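Local coordinates for protein X-PRO dipeptidase (Streptococcus pyogenes M1 GAS, PDB 3O5V) that probably cleaves Xaa-Pro dipeptides as a manganese-dependent M24B-family peptidase, represented here by its creatinase/prolidase-type N-terminal domain alone, at residues A[20-25]-A[43-48]. Sequence-based numbering, arbitrary orientation.
Sequences AIFSDP and LFLFVY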
ATOM      1  N   ALA A  20      -5.916   3.375   2.269  1.00 25.70           N
ATOM      2  CA  ALA A  20      -5.550   3.483   0.854  1.00 25.62           C
ATOM      3  C   ALA A  20      -4.428   2.488   0.587  1.00 25.07           C
ATOM      4  O   ALA A  20      -3.497   2.364   1.400  1.00 25.65           O
ATOM      5  CB  ALA A  20      -5.099   4.899   0.507  1.00 25.15           C
ATOM      6  N   ILE A  21      -4.516   1.774  -0.532  1.00 24.15           N
ATOM      7  CA  ILE A  21      -3.478   0.818  -0.915  1.00 23.57           C
ATOM      8  C   ILE A  21      -2.864   1.238  -2.228  1.00 23.66           C
ATOM      9  O   ILE A  21      -3.518   1.172  -3.277  1.00 24.26           O
ATOM     10  CB  ILE A  21      -4.011  -0.657  -1.030  1.00 23.49           C
ATOM     11  CG1 ILE A  21      -4.788  -1.061   0.228  1.00 23.80           C
ATOM     12  CG2 ILE A  21      -2.865  -1.617  -1.346  1.00 24.04           C
ATOM     13  CD1 ILE A  21      -5.287  -2.520   0.224  1.00 24.55           C
ATOM     14  N   PHE A  22      -1.618   1.701  -2.186  1.00 22.36           N
ATOM     15  CA  PHE A  22      -0.948   2.080  -3.427  1.00 22.99           C
ATOM     16  C   PHE A  22      -0.151   0.909  -3.988  1.00 22.76           C
ATOM     17  O   PHE A  22       0.416   0.136  -3.216  1.00 23.35           O
ATOM     18  CB  PHE A  22      -0.074   3.316  -3.206  1.00 22.60           C
ATOM     19  CG  PHE A  22      -0.856   4.522  -2.758  1.00 22.19           C
ATOM     20  CD1 PHE A  22      -1.413   5.395  -3.692  1.00 23.37           C
ATOM     21  CD2 PHE A  22      -1.062   4.768  -1.400  1.00 23.66           C
ATOM     22  CE1 PHE A  22      -2.152   6.519  -3.275  1.00 23.12           C
ATOM     23  CE2 PHE A  22      -1.792   5.884  -0.968  1.00 24.80           C
ATOM     24  CZ  PHE A  22      -2.345   6.756  -1.916  1.00 23.62           C
ATOM     25  N   SER A  23      -0.145   0.754  -5.317  1.00 22.62           N
ATOM     26  CA  SER A  23       0.592  -0.353  -5.958  1.00 23.00           C
ATOM     27  C   SER A  23       1.547   0.103  -7.070  1.00 23.54           C
ATOM     28  O   SER A  23       2.480  -0.630  -7.425  1.00 23.61           O
ATOM     29  CB  SER A  23      -0.370  -1.425  -6.494  1.00 23.50           C
ATOM     30  OG  SER A  23      -1.311  -0.825  -7.372  1.00 23.34           O
ATOM     31  N   ASP A  24       1.302   1.289  -7.642  1.00 23.47           N
ATOM     32  CA  ASP A  24       2.047   1.743  -8.807  1.00 24.04           C
ATOM     33  C   ASP A  24       3.391   2.242  -8.293  1.00 24.17           C
ATOM     34  O   ASP A  24       3.413   3.151  -7.443  1.00 23.41           O
ATOM     35  CB  ASP A  24       1.267   2.879  -9.505  1.00 24.32           C
ATOM     36  CG  ASP A  24       1.883   3.317 -10.844  1.00 26.54           C
ATOM     37  OD1 ASP A  24       3.118   3.260 -11.038  1.00 26.68           O
ATOM     38  OD2 ASP A  24       1.098   3.749 -11.712  1.00 30.16           O
ATOM     39  N   PRO A  25       4.510   1.661  -8.786  1.00 23.85           N
ATOM     40  CA  PRO A  25       5.835   2.146  -8.354  1.00 23.77           C
ATOM     41  C   PRO A  25       6.018   3.664  -8.514  1.00 23.50           C
ATOM     42  O   PRO A  25       6.714   4.302  -7.701  1.00 23.33           O
ATOM     43  CB  PRO A  25       6.788   1.415  -9.295  1.00 24.24           C
ATOM     44  CG  PRO A  25       6.086   0.118  -9.589  1.00 25.33           C
ATOM     45  CD  PRO A  25       4.623   0.492  -9.679  1.00 24.42           C
ATOM     46  N   LEU A  43       4.446  -5.495  -4.445  1.00 25.14           N
ATOM     47  CA  LEU A  43       4.816  -4.198  -3.872  1.00 24.54           C
ATOM     48  C   LEU A  43       3.521  -3.483  -3.497  1.00 23.73           C
ATOM     49  O   LEU A  43       2.664  -3.310  -4.351  1.00 23.44           O
ATOM     50  CB  LEU A  43       5.583  -3.370  -4.911  1.00 24.01           C
ATOM     51  CG  LEU A  43       5.746  -1.873  -4.647  1.00 24.23           C
ATOM     52  CD1 LEU A  43       6.715  -1.641  -3.480  1.00 23.65           C
ATOM     53  CD2 LEU A  43       6.206  -1.166  -5.919  1.00 25.63           C
ATOM     54  N   PHE A  44       3.373  -3.086  -2.227  1.00 23.25           N
ATOM     55  CA  PHE A  44       2.206  -2.296  -1.787  1.00 23.44           C
ATOM     56  C   PHE A  44       2.598  -1.272  -0.734  1.00 23.59           C
ATOM     57  O   PHE A  44       3.448  -1.548   0.139  1.00 23.88           O
ATOM     58  CB  PHE A  44       1.079  -3.172  -1.185  1.00 23.38           C
ATOM     59  CG  PHE A  44       0.452  -4.140  -2.147  1.00 24.02           C
ATOM     60  CD1 PHE A  44      -0.376  -3.689  -3.180  1.00 24.43           C
ATOM     61  CD2 PHE A  44       0.647  -5.522  -1.988  1.00 24.10           C
ATOM     62  CE1 PHE A  44      -0.974  -4.601  -4.066  1.00 24.20           C
ATOM     63  CE2 PHE A  44       0.071  -6.435  -2.869  1.00 24.81           C
ATOM     64  CZ  PHE A  44      -0.750  -5.978  -3.906  1.00 24.63           C
ATOM     65  N   LEU A  45       1.997  -0.090  -0.823  1.00 23.05           N
ATOM     66  CA  LEU A  45       2.050   0.878   0.273  1.00 22.65           C
ATOM     67  C   LEU A  45       0.672   1.000   0.930  1.00 22.83           C
ATOM     68  O   LEU A  45      -0.295   1.401   0.292  1.00 23.03           O
ATOM     69  CB  LEU A  45       2.533   2.257  -0.217  1.00 22.80           C
ATOM     70  CG  LEU A  45       2.556   3.367   0.844  1.00 23.21           C
ATOM     71  CD1 LEU A  45       3.599   3.081   1.941  1.00 21.72           C
ATOM     72  CD2 LEU A  45       2.831   4.720   0.237  1.00 21.87           C
ATOM     73  N   PHE A  46       0.600   0.641   2.208  1.00 22.02           N
ATOM     74  CA  PHE A  46      -0.663   0.661   2.961  1.00 23.25           C
ATOM     75  C   PHE A  46      -0.726   1.931   3.791  1.00 23.31           C
ATOM     76  O   PHE A  46       0.048   2.095   4.751  1.00 24.83           O
ATOM     77  CB  PHE A  46      -0.743  -0.567   3.878  1.00 22.59           C
ATOM     78  CG  PHE A  46      -0.806  -1.875   3.135  1.00 23.69           C
ATOM     79  CD1 PHE A  46      -2.024  -2.347   2.629  1.00 24.45           C
ATOM     80  CD2 PHE A  46       0.350  -2.620   2.911  1.00 25.94           C
ATOM     81  CE1 PHE A  46      -2.087  -3.552   1.925  1.00 24.13           C
ATOM     82  CE2 PHE A  46       0.300  -3.834   2.218  1.00 25.50           C
ATOM     83  CZ  PHE A  46      -0.917  -4.300   1.721  1.00 25.44           C
ATOM     84  N   VAL A  47      -1.624   2.837   3.419  1.00 22.74           N
ATOM     85  CA  VAL A  47      -1.799   4.088   4.170  1.00 22.98           C
ATOM     86  C   VAL A  47      -3.129   4.070   4.931  1.00 23.54           C
ATOM     87  O   VAL A  47      -4.198   4.354   4.376  1.00 22.98           O
ATOM     88  CB  VAL A  47      -1.689   5.340   3.250  1.00 22.72           C
ATOM     89  CG1 VAL A  47      -1.758   6.621   4.067  1.00 22.23           C
ATOM     90  CG2 VAL A  47      -0.400   5.286   2.428  1.00 21.73           C
ATOM     91  N   TYR A  48      -3.047   3.698   6.204  1.00 24.23           N
ATOM     92  CA  TYR A  48      -4.191   3.720   7.121  1.00 25.50           C
ATOM     93  C   TYR A  48      -4.600   5.150   7.406  1.00 26.25           C
ATOM     94  O   TYR A  48      -3.739   6.033   7.434  1.00 26.63           O
ATOM     95  CB  TYR A  48      -3.795   3.065   8.437  1.00 25.43           C
ATOM     96  CG  TYR A  48      -3.607   1.576   8.318  1.00 25.19           C
ATOM     97  CD1 TYR A  48      -2.341   1.030   8.115  1.00 25.74           C
ATOM     98  CD2 TYR A  48      -4.708   0.709   8.388  1.00 25.46           C
ATOM     99  CE1 TYR A  48      -2.170  -0.354   7.996  1.00 27.06           C
ATOM    100  CE2 TYR A  48      -4.547  -0.664   8.270  1.00 26.05           C
ATOM    101  CZ  TYR A  48      -3.281  -1.186   8.083  1.00 26.65           C
ATOM    102  OH  TYR A  48      -3.118  -2.550   7.965  1.00 28.84           O
TER
HETATM  103  O   HOH W   1       2.585  -3.154  -7.236  1.00 27.19           O
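A20 to F22 and L45 to V47 pair as antiparallel neighbours in the middle of the mixed six-stranded sheet of the creatinase/prolidase N-terminal domain. Two hydrogen-bonded pairs, A20 with V47 and F22 with L45, flank the non-hydrogen-bonded pair of I21 and F46. All four bonds are nearly straight: V47 N reaches A20 O at 2.8 Å almost head-on to the carbonyl, whereas A20 N meets V47 O from 35° above the carbonyl plane. A CA-H...O contact, F44 CA to F22 O at 3.3 Å, supplements this ladder. On the face of I21, F44 and F46, the isoleucine lies alongside F46, with CD1 3.8 Å from CE1 of that ring. A chi1 of -51° sets CG1 of I21 beside the backbone N and leaves CG2 anti to that N, directed at F44 CD1, 3.7 Å away. The reverse face carries A20, F22, L45 and V47, and helices 3-14 and 25-32 pack over it. Beyond the strand, P25 CG touches L43 CD2, and a water sits between S23 O and L43 O. The F22 ring turns its edge to V47, whose CG2 lies near the ring plane, 3.7 Å from F22 CE2.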